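Local coordinates for protein cypemycin cysteine dehydrogenase (decarboxylating) (Streptomyces sp, PDB 6JDD) that catalyses the flavin-dependent oxidative decarboxylation of the C-terminal cysteine of the cypemycin precursor peptide, a step in forming its aminovinyl-cysteine group, at residues A[19-24]-A[46-51]; A[13-18]-A[92-97]; A[25-30]-A[168-173]; A[9-14]-A[36-41]. One frame throughout, in Å; residues are numbered along the deposited sequence.

Interaction 1 (A[19-24]-A[46-51]); sequences ISAALV and PAASRF. With FAD (flavin-adenine dinucleotide), chain B.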
# COMPACT_ATOMS: atom_id res chain seq x y z
N ILE A 19 -29.54 5.08 9.13
CA ILE A 19 -29.00 5.42 10.47
C ILE A 19 -29.68 4.52 11.52
O ILE A 19 -29.00 4.12 12.48
CB ILE A 19 -29.12 6.93 10.72
CG1 ILE A 19 -28.32 7.33 11.95
CG2 ILE A 19 -30.56 7.38 10.77
CD1 ILE A 19 -26.84 7.11 11.73
N SER A 20 -30.92 4.06 11.31
CA SER A 20 -31.58 3.06 12.19
C SER A 20 -30.74 1.79 12.32
O SER A 20 -30.96 1.04 13.26
CB SER A 20 -32.96 2.71 11.72
OG SER A 20 -33.77 3.86 11.62
N ALA A 21 -29.84 1.49 11.40
CA ALA A 21 -29.03 0.25 11.54
C ALA A 21 -28.20 0.36 12.81
O ALA A 21 -27.99 -0.65 13.41
CB ALA A 21 -28.16 0.02 10.34
N ALA A 22 -27.81 1.57 13.21
CA ALA A 22 -27.04 1.81 14.46
C ALA A 22 -27.81 1.27 15.69
O ALA A 22 -27.12 0.88 16.67
CB ALA A 22 -26.72 3.27 14.63
N LEU A 23 -29.14 1.24 15.62
CA LEU A 23 -30.05 0.81 16.72
C LEU A 23 -30.32 -0.70 16.68
O LEU A 23 -30.88 -1.20 17.64
CB LEU A 23 -31.37 1.55 16.58
CG LEU A 23 -31.45 2.89 17.29
CD1 LEU A 23 -30.24 3.75 16.99
CD2 LEU A 23 -32.71 3.63 16.86
N VAL A 24 -29.94 -1.41 15.62
CA VAL A 24 -30.27 -2.85 15.44
C VAL A 24 -29.58 -3.68 16.51
O VAL A 24 -30.23 -4.56 17.04
CB VAL A 24 -29.94 -3.31 14.01
CG1 VAL A 24 -30.06 -4.82 13.84
CG2 VAL A 24 -30.87 -2.62 13.06
N PRO A 46 -22.85 -3.57 3.03
CA PRO A 46 -21.73 -2.66 3.17
C PRO A 46 -22.21 -1.30 3.75
O PRO A 46 -21.64 -0.81 4.66
CB PRO A 46 -21.23 -2.63 1.72
CG PRO A 46 -21.48 -4.02 1.23
CD PRO A 46 -22.87 -4.29 1.75
N ALA A 47 -23.25 -0.72 3.17
CA ALA A 47 -23.76 0.59 3.63
C ALA A 47 -24.04 0.50 5.12
O ALA A 47 -23.63 1.37 5.87
CB ALA A 47 -24.98 0.99 2.84
N ALA A 48 -24.77 -0.52 5.56
CA ALA A 48 -25.20 -0.63 6.98
C ALA A 48 -23.96 -0.77 7.87
O ALA A 48 -24.00 -0.38 9.04
CB ALA A 48 -26.11 -1.81 7.15
N SER A 49 -22.90 -1.34 7.33
CA SER A 49 -21.64 -1.60 8.06
C SER A 49 -20.92 -0.27 8.30
O SER A 49 -20.01 -0.30 9.05
CB SER A 49 -20.74 -2.60 7.35
OG SER A 49 -20.11 -2.00 6.21
N ARG A 50 -21.37 0.84 7.74
CA ARG A 50 -20.85 2.19 8.08
C ARG A 50 -21.60 2.73 9.29
O ARG A 50 -21.18 3.77 9.77
CB ARG A 50 -21.02 3.20 6.92
CG ARG A 50 -20.21 2.90 5.66
CD ARG A 50 -20.46 3.90 4.51
NE ARG A 50 -21.81 3.93 3.90
CZ ARG A 50 -22.10 3.84 2.57
NH1 ARG A 50 -21.15 3.71 1.66
NH2 ARG A 50 -23.37 3.87 2.14
N PHE A 51 -22.71 2.10 9.69
CA PHE A 51 -23.57 2.62 10.79
C PHE A 51 -23.57 1.67 11.99
O PHE A 51 -24.02 2.09 13.08
CB PHE A 51 -24.98 2.90 10.31
CG PHE A 51 -25.05 4.02 9.29
CD1 PHE A 51 -24.37 5.21 9.48
CD2 PHE A 51 -25.80 3.87 8.13
CE1 PHE A 51 -24.44 6.22 8.53
CE2 PHE A 51 -25.86 4.86 7.17
CZ PHE A 51 -25.18 6.04 7.38
PA FAD B . -25.91 -1.78 -0.37
O1A FAD B . -25.53 -3.22 -0.55
O2A FAD B . -25.04 -0.92 0.48
O5B FAD B . -26.08 -1.10 -1.82
C5B FAD B . -24.94 -0.46 -2.42
C4B FAD B . -25.12 -0.41 -3.92
O4B FAD B . -23.93 -0.91 -4.56
C3B FAD B . -26.28 -1.25 -4.48
O3B FAD B . -26.90 -0.60 -5.58
C2B FAD B . -25.58 -2.54 -4.90
O2B FAD B . -26.28 -3.23 -5.91
C1B FAD B . -24.25 -1.99 -5.41
N9A FAD B . -23.16 -2.96 -5.35
C8A FAD B . -23.24 -4.32 -5.49
N7A FAD B . -22.07 -4.91 -5.38
C5A FAD B . -21.17 -3.87 -5.17
C6A FAD B . -19.78 -3.84 -4.98
N6A FAD B . -19.00 -4.92 -4.98
N1A FAD B . -19.20 -2.62 -4.79
C2A FAD B . -19.98 -1.54 -4.80
N3A FAD B . -21.30 -1.45 -4.97
C4A FAD B . -21.84 -2.66 -5.15
N1 FAD B . -31.70 5.47 2.73
C2 FAD B . -32.96 5.09 3.05
O2 FAD B . -33.66 4.48 2.23
N3 FAD B . -33.51 5.35 4.26
C4 FAD B . -32.82 6.02 5.24
O4 FAD B . -33.35 6.23 6.32
C4X FAD B . -31.51 6.44 4.95
N5 FAD B . -30.83 7.08 5.87
C5X FAD B . -29.56 7.47 5.56
C6 FAD B . -28.82 8.16 6.54
C7 FAD B . -27.54 8.59 6.30
C7M FAD B . -26.78 9.33 7.37
C8 FAD B . -26.94 8.33 5.04
C8M FAD B . -25.54 8.79 4.75
C9 FAD B . -27.66 7.66 4.07
C9A FAD B . -28.97 7.22 4.31
N10 FAD B . -29.72 6.53 3.35
C10 FAD B . -31.01 6.12 3.64
C1' FAD B . -29.13 6.24 2.03
C2' FAD B . -28.64 4.81 1.93
O2' FAD B . -27.54 4.61 2.81
C3' FAD B . -28.20 4.49 0.50
O3' FAD B . -29.34 4.47 -0.36
C4' FAD B . -27.46 3.15 0.37
O4' FAD B . -27.07 2.95 -0.99
C5' FAD B . -28.30 1.98 0.83
O5' FAD B . -27.61 0.74 0.51
P FAD B . -28.17 -0.64 1.10
O1P FAD B . -29.64 -0.71 0.82
O2P FAD B . -27.70 -0.77 2.51
O3P FAD B . -27.41 -1.71 0.18
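Phe-51 packs on Ile-19, Ala-21 and Ala-22 of the 19-24 turn, and its side chain is the one to follow. CB, at the root, rests against the methyl of Ala-21, 4.3 Å from Ala-21 CB. With CG beside the backbone N (chi1 -65°), the ring is carried from there past Ile-19 toward the flavin. Ile-19 lies across one face of the ring, the two side chains crossing at about a right angle: Ile-19 CD1 sits over Phe-51 CD1 at 3.8 Å, Ile-19 N over Phe-51 CD2 at 4.1 Å, and Ile-19 CA toward the rim. CE1 touches both the Ile-19 CD1 methyl and the flavin methyl C7M. At the tip, Phe-51 CZ comes obliquely to within 3.6 Å of FAD C7, at the dimethylbenzene end of the isoalloxazine.

The rest of the contact is small groups. Ala-21 CB touches Ala-48 CB at 4.2 Å, and the Phe-51 carbonyl receives a CA-H...O contact from Ala-22. No hydrogen bond joins the two segments. At the far end of 46-51, Ala-47 N donates to the FAD phosphate oxygen O2A over 3.2 Å. Replacing Phe-51 with alanine would probably leave Ile-19 and the flavin's methylated edge without the ring they both rest on, opening a gap beside the cofactor.

Both segments are the turns that follow strands 10-15 and 39-44 and lead toward helices 24-34 and 54-60. Ala-21 and Ala-48 also pack on Val-15 of the central strand, and Ala-56 and His-59 of a second subunit close in on Ala-22 and Ile-19.

Interaction 2 (A[13-18]-A[92-97]); sequences VHVTGS and VFPATL. With FAD (flavin-adenine dinucleotide), chain B.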
# COMPACT_ATOMS: atom_id res chain seq x y z
N VAL A 13 -32.22 -11.81 9.92
CA VAL A 13 -32.37 -10.34 9.91
C VAL A 13 -31.39 -9.81 8.87
O VAL A 13 -30.23 -10.11 8.94
CB VAL A 13 -32.17 -9.70 11.29
CG1 VAL A 13 -32.27 -8.20 11.18
CG2 VAL A 13 -33.19 -10.19 12.31
N HIS A 14 -31.91 -9.07 7.90
CA HIS A 14 -31.11 -8.40 6.86
C HIS A 14 -31.11 -6.90 7.15
O HIS A 14 -32.20 -6.29 7.17
CB HIS A 14 -31.65 -8.73 5.47
CG HIS A 14 -30.87 -8.10 4.37
ND1 HIS A 14 -29.51 -8.29 4.23
CD2 HIS A 14 -31.24 -7.24 3.40
CE1 HIS A 14 -29.09 -7.59 3.20
NE2 HIS A 14 -30.12 -6.91 2.69
N VAL A 15 -29.93 -6.38 7.44
CA VAL A 15 -29.75 -4.98 7.94
C VAL A 15 -29.22 -4.14 6.79
O VAL A 15 -28.19 -4.53 6.21
CB VAL A 15 -28.79 -4.95 9.14
CG1 VAL A 15 -28.71 -3.55 9.76
CG2 VAL A 15 -29.15 -6.01 10.16
N THR A 16 -29.85 -2.99 6.51
CA THR A 16 -29.51 -2.12 5.35
C THR A 16 -29.19 -0.72 5.87
O THR A 16 -29.47 -0.45 6.98
CB THR A 16 -30.61 -2.13 4.27
OG1 THR A 16 -31.73 -1.34 4.69
CG2 THR A 16 -31.07 -3.53 3.87
N GLY A 17 -28.64 0.13 5.00
CA GLY A 17 -27.87 1.35 5.31
C GLY A 17 -28.73 2.55 5.62
O GLY A 17 -28.61 3.61 4.97
N SER A 18 -29.51 2.46 6.66
CA SER A 18 -30.08 3.68 7.24
C SER A 18 -29.49 3.86 8.64
O SER A 18 -29.00 2.88 9.26
CB SER A 18 -31.58 3.64 7.21
OG SER A 18 -32.09 2.60 8.01
N VAL A 92 -36.28 -7.59 6.92
CA VAL A 92 -35.39 -6.51 6.43
C VAL A 92 -35.54 -5.31 7.37
O VAL A 92 -36.55 -4.64 7.33
CB VAL A 92 -35.68 -6.19 4.96
CG1 VAL A 92 -34.64 -5.25 4.38
CG2 VAL A 92 -35.74 -7.47 4.13
N PHE A 93 -34.55 -5.12 8.23
CA PHE A 93 -34.68 -4.34 9.49
C PHE A 93 -33.38 -3.60 9.73
O PHE A 93 -32.39 -4.23 10.10
CB PHE A 93 -34.98 -5.29 10.65
CG PHE A 93 -35.24 -4.59 11.96
CD1 PHE A 93 -36.36 -3.80 12.13
CD2 PHE A 93 -34.35 -4.72 13.01
CE1 PHE A 93 -36.60 -3.15 13.32
CE2 PHE A 93 -34.60 -4.06 14.20
CZ PHE A 93 -35.72 -3.27 14.36
N PRO A 94 -33.27 -2.29 9.41
CA PRO A 94 -34.23 -1.59 8.58
C PRO A 94 -34.08 -1.84 7.07
O PRO A 94 -33.10 -2.44 6.66
CB PRO A 94 -33.86 -0.14 8.84
CG PRO A 94 -32.37 -0.19 8.94
CD PRO A 94 -32.11 -1.46 9.73
N ALA A 95 -35.05 -1.35 6.29
CA ALA A 95 -35.07 -1.49 4.82
C ALA A 95 -35.01 -0.12 4.21
O ALA A 95 -35.92 0.62 4.38
CB ALA A 95 -36.28 -2.21 4.38
N THR A 96 -33.93 0.15 3.51
CA THR A 96 -33.78 1.39 2.71
C THR A 96 -34.77 1.35 1.52
O THR A 96 -35.15 0.27 1.03
CB THR A 96 -32.33 1.59 2.26
OG1 THR A 96 -31.92 0.40 1.58
CG2 THR A 96 -31.41 1.88 3.43
N LEU A 97 -35.02 2.54 0.99
CA LEU A 97 -35.70 2.76 -0.32
C LEU A 97 -35.00 1.93 -1.39
O LEU A 97 -35.70 1.16 -2.05
CB LEU A 97 -35.65 4.26 -0.61
CG LEU A 97 -36.19 4.73 -1.96
CD1 LEU A 97 -37.49 4.05 -2.30
CD2 LEU A 97 -36.40 6.22 -1.94
PA FAD B . -25.91 -1.78 -0.37
O1A FAD B . -25.53 -3.22 -0.55
O2A FAD B . -25.04 -0.92 0.48
O5B FAD B . -26.08 -1.10 -1.82
C5B FAD B . -24.94 -0.46 -2.42
C4B FAD B . -25.12 -0.41 -3.92
O4B FAD B . -23.93 -0.91 -4.56
C3B FAD B . -26.28 -1.25 -4.48
O3B FAD B . -26.90 -0.60 -5.58
C2B FAD B . -25.58 -2.54 -4.90
O2B FAD B . -26.28 -3.23 -5.91
C1B FAD B . -24.25 -1.99 -5.41
N9A FAD B . -23.16 -2.96 -5.35
C8A FAD B . -23.24 -4.32 -5.49
N7A FAD B . -22.07 -4.91 -5.38
C5A FAD B . -21.17 -3.87 -5.17
C6A FAD B . -19.78 -3.84 -4.98
N6A FAD B . -19.00 -4.92 -4.98
N1A FAD B . -19.20 -2.62 -4.79
C2A FAD B . -19.98 -1.54 -4.80
N3A FAD B . -21.30 -1.45 -4.97
C4A FAD B . -21.84 -2.66 -5.15
N1 FAD B . -31.70 5.47 2.73
C2 FAD B . -32.96 5.09 3.05
O2 FAD B . -33.66 4.48 2.23
N3 FAD B . -33.51 5.35 4.26
C4 FAD B . -32.82 6.02 5.24
O4 FAD B . -33.35 6.23 6.32
C4X FAD B . -31.51 6.44 4.95
N5 FAD B . -30.83 7.08 5.87
C5X FAD B . -29.56 7.47 5.56
C6 FAD B . -28.82 8.16 6.54
C7 FAD B . -27.54 8.59 6.30
C7M FAD B . -26.78 9.33 7.37
C8 FAD B . -26.94 8.33 5.04
C8M FAD B . -25.54 8.79 4.75
C9 FAD B . -27.66 7.66 4.07
C9A FAD B . -28.97 7.22 4.31
N10 FAD B . -29.72 6.53 3.35
C10 FAD B . -31.01 6.12 3.64
C1' FAD B . -29.13 6.24 2.03
C2' FAD B . -28.64 4.81 1.93
O2' FAD B . -27.54 4.61 2.81
C3' FAD B . -28.20 4.49 0.50
O3' FAD B . -29.34 4.47 -0.36
C4' FAD B . -27.46 3.15 0.37
O4' FAD B . -27.07 2.95 -0.99
C5' FAD B . -28.30 1.98 0.83
O5' FAD B . -27.61 0.74 0.51
P FAD B . -28.17 -0.64 1.10
O1P FAD B . -29.64 -0.71 0.82
O2P FAD B . -27.70 -0.77 2.51
O3P FAD B . -27.41 -1.71 0.18
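Thr-16 and Thr-96 face each other with both hydroxyls turned between backbone N and carbonyl carbon, chi1 76° and 54°. In Thr-16 this puts OG1 between two groups of the other segment: it donates to Pro-94 O at 2.6 Å, coming from above the carbonyl plane, and accepts from Thr-96 N at 2.9 Å. In Thr-96 the same turn aims OG1 at the FAD phosphate oxygen O1P, 2.6 Å away, while CG2 leans on Thr-16 OG1 and the Gly-17 backbone.

Upstream the strands pair in parallel, Phe-93 N giving a nearly straight bond to His-14 O at 2.8 Å. Then the chain turns at Pro-94, which follows a cis peptide; its ring packs against Val-15 CG1 and Ser-18, whose hydroxyl is bonded to Thr-128.

Gly-17 N donates to FAD O2P at 2.8 Å, and Gly-17 O accepts from the ribityl O2'. Thr-96 also caps helix 97-104 through Thr-99 N. Within these two segments the phosphate is thus gripped by a backbone N-H and a hydroxyl, with no cationic side chain. Leu-97 N, at the helix start, bonds FAD O2 at 2.7 Å and may help the pyrimidine end of the flavin bear negative charge on reduction.

Interaction 3 (A[25-30]-A[168-173]); sequences PWWIHW and VGFNLP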
# COMPACT_ATOMS: atom_id res chain seq x y z
N PRO A 25 -28.27 -3.50 16.85
CA PRO A 25 -27.66 -4.33 17.90
C PRO A 25 -28.42 -4.32 19.23
O PRO A 25 -28.56 -5.36 19.85
CB PRO A 25 -26.28 -3.71 18.08
CG PRO A 25 -25.99 -3.11 16.73
CD PRO A 25 -27.31 -2.55 16.27
N TRP A 26 -28.97 -3.16 19.61
CA TRP A 26 -29.87 -3.07 20.79
C TRP A 26 -31.10 -3.99 20.61
O TRP A 26 -31.39 -4.79 21.54
CB TRP A 26 -30.28 -1.61 21.04
CG TRP A 26 -31.00 -1.41 22.33
CD1 TRP A 26 -30.47 -1.00 23.50
CD2 TRP A 26 -32.40 -1.63 22.57
NE1 TRP A 26 -31.44 -0.93 24.46
CE2 TRP A 26 -32.64 -1.31 23.92
CE3 TRP A 26 -33.47 -2.04 21.77
CZ2 TRP A 26 -33.89 -1.40 24.51
CZ3 TRP A 26 -34.72 -2.12 22.35
CH2 TRP A 26 -34.92 -1.80 23.69
N TRP A 27 -31.78 -3.91 19.47
CA TRP A 27 -32.95 -4.78 19.16
C TRP A 27 -32.57 -6.26 19.05
O TRP A 27 -33.34 -7.10 19.49
CB TRP A 27 -33.62 -4.30 17.89
CG TRP A 27 -34.42 -3.09 18.15
CD1 TRP A 27 -34.11 -1.80 17.84
CD2 TRP A 27 -35.64 -3.06 18.88
NE1 TRP A 27 -35.09 -0.96 18.30
CE2 TRP A 27 -36.05 -1.71 18.94
CE3 TRP A 27 -36.43 -4.04 19.48
CZ2 TRP A 27 -37.24 -1.32 19.56
CZ3 TRP A 27 -37.59 -3.65 20.11
CH2 TRP A 27 -38.00 -2.31 20.14
N ILE A 28 -31.44 -6.60 18.44
CA ILE A 28 -30.96 -8.01 18.42
C ILE A 28 -30.74 -8.47 19.88
O ILE A 28 -31.20 -9.56 20.23
CB ILE A 28 -29.68 -8.19 17.58
CG1 ILE A 28 -29.87 -7.77 16.12
CG2 ILE A 28 -29.16 -9.63 17.70
CD1 ILE A 28 -30.83 -8.63 15.37
N HIS A 29 -30.08 -7.66 20.71
CA HIS A 29 -29.86 -7.98 22.14
C HIS A 29 -31.22 -8.22 22.81
O HIS A 29 -31.36 -9.24 23.47
CB HIS A 29 -29.06 -6.87 22.80
CG HIS A 29 -28.87 -7.10 24.27
ND1 HIS A 29 -28.10 -8.16 24.74
CD2 HIS A 29 -29.34 -6.44 25.34
CE1 HIS A 29 -28.10 -8.12 26.04
NE2 HIS A 29 -28.85 -7.07 26.43
N TRP A 30 -32.18 -7.32 22.61
CA TRP A 30 -33.59 -7.45 23.11
C TRP A 30 -34.20 -8.80 22.70
O TRP A 30 -34.66 -9.58 23.57
CB TRP A 30 -34.47 -6.28 22.64
CG TRP A 30 -35.92 -6.42 22.96
CD1 TRP A 30 -36.56 -5.96 24.08
CD2 TRP A 30 -36.94 -7.05 22.16
NE1 TRP A 30 -37.89 -6.28 24.03
CE2 TRP A 30 -38.15 -6.96 22.87
CE3 TRP A 30 -36.95 -7.69 20.91
CZ2 TRP A 30 -39.35 -7.47 22.38
CZ3 TRP A 30 -38.13 -8.22 20.43
CH2 TRP A 30 -39.31 -8.10 21.16
N VAL A 168 -43.36 5.40 9.58
CA VAL A 168 -42.20 4.49 9.35
C VAL A 168 -42.47 3.09 9.95
O VAL A 168 -43.25 2.95 10.95
CB VAL A 168 -40.89 5.13 9.84
CG1 VAL A 168 -39.66 4.19 9.75
CG2 VAL A 168 -40.66 6.47 9.14
N GLY A 169 -41.82 2.09 9.35
CA GLY A 169 -42.00 0.65 9.62
C GLY A 169 -40.86 0.01 10.38
O GLY A 169 -40.82 -1.21 10.39
N PHE A 170 -40.02 0.80 11.07
CA PHE A 170 -38.92 0.30 11.94
C PHE A 170 -39.48 -0.31 13.23
O PHE A 170 -39.39 0.29 14.30
CB PHE A 170 -37.90 1.39 12.28
CG PHE A 170 -36.62 0.82 12.82
CD1 PHE A 170 -35.90 -0.12 12.08
CD2 PHE A 170 -36.15 1.19 14.07
CE1 PHE A 170 -34.72 -0.65 12.57
CE2 PHE A 170 -34.97 0.67 14.56
CZ PHE A 170 -34.27 -0.26 13.81
N ASN A 171 -40.04 -1.51 13.12
CA ASN A 171 -40.94 -2.07 14.15
C ASN A 171 -40.68 -3.57 14.22
O ASN A 171 -41.41 -4.31 13.53
CB ASN A 171 -42.39 -1.74 13.79
CG ASN A 171 -43.38 -2.33 14.75
OD1 ASN A 171 -43.00 -3.06 15.67
ND2 ASN A 171 -44.66 -2.05 14.55
N LEU A 172 -39.73 -4.01 15.04
CA LEU A 172 -39.42 -5.46 15.15
C LEU A 172 -40.57 -6.24 15.80
O LEU A 172 -40.97 -7.29 15.30
CB LEU A 172 -38.10 -5.67 15.90
CG LEU A 172 -37.65 -7.12 16.02
CD1 LEU A 172 -37.50 -7.77 14.68
CD2 LEU A 172 -36.33 -7.21 16.74
N PRO A 173 -41.16 -5.79 16.93
CA PRO A 173 -42.28 -6.56 17.51
C PRO A 173 -43.43 -6.80 16.51
O PRO A 173 -43.88 -7.95 16.35
CB PRO A 173 -42.70 -5.70 18.71
CG PRO A 173 -41.43 -4.91 19.06
CD PRO A 173 -40.80 -4.59 17.72
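Leu-172 supplies the dense part of this contact. Its CD2 methyl touches both Trp-27 and Trp-30 of helix 24-34, 4.1 Å from Trp-27 CB and 4.2 Å from Trp-30 CZ3, and the side chains of Leu-172 and Trp-27 run antiparallel alongside one another. Leu-172 is buried, resting also on Leu-91 and Phe-93 of the sheet.

Trp-27 spans the junction. Its CG stands beside the backbone N (chi1 -76°), which swings the indole across toward 168-173. At the pyrrole end NE1 lies 4.1 Å from Phe-170 CE2; those rings are oblique, with centroids 5.7 Å apart and planes at 88°.

Here the chain enters the final helix, 172-185. Asn-171 is its N-cap, with OD1 bonded to Gly-174 N, and Phe-170 is the centre of an inverse gamma turn. The contact thus joins the first crossover helix of a Rossmann-like flavoprotein fold to the C-terminal helix, both on the sheet face that carries Val-13 and Phe-93.

The outer side is looser. Pro-173 CD meets Trp-27 CZ3 at 4.1 Å, but Pro-173 CG stays 4.4 Å from Trp-30 CH2, and all three residues are partly exposed. A serine in place of Trp-27 is likely to take from Pro-173 and Phe-170 the indole they pack on and open a gap beside Leu-172. Trp-26 CZ3 lies over the centre of one face of the Trp-27 indole, and Trp-26 of a second subunit meets that same indole steeply.

Interaction 4 (A[9-14]-A[36-41]); sequences AELHVH and PELVVN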
# COMPACT_ATOMS: atom_id res chain seq x y z
N ALA A 9 -38.28 -21.52 15.08
CA ALA A 9 -37.00 -21.88 15.74
C ALA A 9 -35.85 -20.94 15.32
O ALA A 9 -35.03 -20.60 16.18
CB ALA A 9 -36.66 -23.33 15.44
N GLU A 10 -35.87 -20.48 14.08
CA GLU A 10 -34.76 -19.65 13.57
C GLU A 10 -35.29 -18.59 12.61
O GLU A 10 -36.22 -18.91 11.88
CB GLU A 10 -33.85 -20.60 12.80
CG GLU A 10 -32.52 -20.04 12.38
CD GLU A 10 -31.54 -21.15 12.06
OE1 GLU A 10 -31.66 -22.19 12.66
OE2 GLU A 10 -30.67 -20.96 11.23
N LEU A 11 -34.81 -17.36 12.70
CA LEU A 11 -35.10 -16.36 11.65
C LEU A 11 -33.81 -15.69 11.18
O LEU A 11 -32.78 -15.99 11.68
CB LEU A 11 -36.14 -15.36 12.17
CG LEU A 11 -35.81 -14.64 13.46
CD1 LEU A 11 -34.80 -13.53 13.21
CD2 LEU A 11 -37.09 -14.08 14.04
N HIS A 12 -33.92 -14.86 10.16
CA HIS A 12 -32.81 -14.12 9.54
C HIS A 12 -33.17 -12.65 9.52
O HIS A 12 -34.31 -12.33 9.15
CB HIS A 12 -32.58 -14.58 8.11
CG HIS A 12 -31.41 -13.89 7.51
ND1 HIS A 12 -30.19 -14.48 7.40
CD2 HIS A 12 -31.28 -12.64 7.03
CE1 HIS A 12 -29.35 -13.63 6.85
NE2 HIS A 12 -29.98 -12.50 6.65
N VAL A 13 -32.22 -11.81 9.92
CA VAL A 13 -32.37 -10.34 9.91
C VAL A 13 -31.39 -9.81 8.87
O VAL A 13 -30.23 -10.11 8.94
CB VAL A 13 -32.17 -9.70 11.29
CG1 VAL A 13 -32.27 -8.20 11.18
CG2 VAL A 13 -33.19 -10.19 12.31
N HIS A 14 -31.91 -9.07 7.90
CA HIS A 14 -31.11 -8.40 6.86
C HIS A 14 -31.11 -6.90 7.15
O HIS A 14 -32.20 -6.29 7.17
CB HIS A 14 -31.65 -8.73 5.47
CG HIS A 14 -30.87 -8.10 4.37
ND1 HIS A 14 -29.51 -8.29 4.23
CD2 HIS A 14 -31.24 -7.24 3.40
CE1 HIS A 14 -29.09 -7.59 3.20
NE2 HIS A 14 -30.12 -6.91 2.69
N PRO A 36 -34.61 -16.59 24.28
CA PRO A 36 -33.28 -17.21 24.27
C PRO A 36 -33.13 -18.47 23.40
O PRO A 36 -32.06 -18.77 23.00
CB PRO A 36 -33.03 -17.60 25.74
CG PRO A 36 -33.93 -16.67 26.54
CD PRO A 36 -35.15 -16.48 25.66
N GLU A 37 -34.24 -19.12 23.09
CA GLU A 37 -34.18 -20.39 22.33
C GLU A 37 -34.12 -20.11 20.83
O GLU A 37 -33.77 -21.02 20.08
CB GLU A 37 -35.41 -21.23 22.65
CG GLU A 37 -36.72 -20.51 22.38
CD GLU A 37 -36.99 -19.35 23.32
OE1 GLU A 37 -36.08 -18.97 24.04
OE2 GLU A 37 -38.11 -18.85 23.32
N LEU A 38 -34.44 -18.89 20.42
CA LEU A 38 -34.48 -18.49 19.00
C LEU A 38 -33.06 -18.39 18.44
O LEU A 38 -32.25 -17.75 19.07
CB LEU A 38 -35.18 -17.14 18.89
CG LEU A 38 -35.41 -16.62 17.48
CD1 LEU A 38 -36.12 -17.64 16.60
CD2 LEU A 38 -36.22 -15.34 17.54
N VAL A 39 -32.79 -19.03 17.31
CA VAL A 39 -31.53 -18.81 16.54
C VAL A 39 -31.72 -17.63 15.58
O VAL A 39 -32.61 -17.69 14.73
CB VAL A 39 -31.09 -20.08 15.80
CG1 VAL A 39 -29.90 -19.84 14.88
CG2 VAL A 39 -30.75 -21.17 16.78
N VAL A 40 -30.89 -16.59 15.71
CA VAL A 40 -30.99 -15.34 14.92
C VAL A 40 -29.76 -15.28 14.01
O VAL A 40 -28.65 -15.14 14.51
CB VAL A 40 -31.07 -14.12 15.85
CG1 VAL A 40 -31.16 -12.80 15.09
CG2 VAL A 40 -32.21 -14.24 16.81
N ASN A 41 -29.98 -15.39 12.72
CA ASN A 41 -28.95 -15.13 11.67
C ASN A 41 -29.05 -13.67 11.24
O ASN A 41 -30.12 -13.09 11.29
CB ASN A 41 -29.11 -16.07 10.48
CG ASN A 41 -29.20 -17.52 10.89
OD1 ASN A 41 -28.23 -18.12 11.33
ND2 ASN A 41 -30.38 -18.09 10.72
O HOH W 1 -28.18 -20.72 11.41
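Glu-10 and Val-39 lie side by side in a parallel pairing that runs on through Leu-11 with Val-40 and His-12 with Asn-41. Four main-chain bonds alternate along it: Val-39 N to Ala-9 O and Leu-11 N to Val-39 O, both 3.0 Å, then Asn-41 N to Leu-11 O, and Val-13 N to Asn-41 O at 2.8 Å. Segments 10-14 and 39-41 are twisted by 27° against each other.

Among polar side chains, Asn-41 ND2 donates almost straight (174°) to Glu-10 OE2 at 2.9 Å, reaching it on the anti side, with carboxylate and amide planes 53° apart. One water donates to both Glu-10 OE2 and Asn-41 OD1. The same atoms have further partners: Ala-86 N for the carboxylate, Lys-64 N and Ser-87 OG for the amide. The His-12 ring has Asn-41 O over one face, toward the rim, and its ND1 is bonded to Ser-84.

Apolar contacts gather on the opposite face, where Leu-11 CD2 meets Leu-38 CD2 at 3.8 Å and Leu-11 CD1 meets Val-40 CG1 at 4.2 Å.

Helix 24-34 connects the two strands in a beta-alpha-beta crossover, and its Leu-31 packs on Leu-38 and Val-40; the His-12 face looks toward Met-115 of helix 111-118.

Overall arrangement
The four contacts gather about one parallel sheet, from the starts of its strands to the cofactor at their ends. Strand 10-15 serves both interaction 4 at its start and interaction 2 at its end, with centres about 16 Å apart, pairing with 39-44 on one side and 90-95 on the other. Next along the chain come turn 19-24 (interaction 1) and helix segment 25-30 (interaction 3), before strand 39-44 and turn 46-51. Interactions 1 and 2, centres about 8 Å apart, touch and share the FAD. Interaction 3 packs on Phe-93 of interaction 2 and on Val-13 and Val-40 of interaction 4. Sheet pairing thus sets the strand ends where FAD binds, while interactions 1 and 3 both border a second subunit.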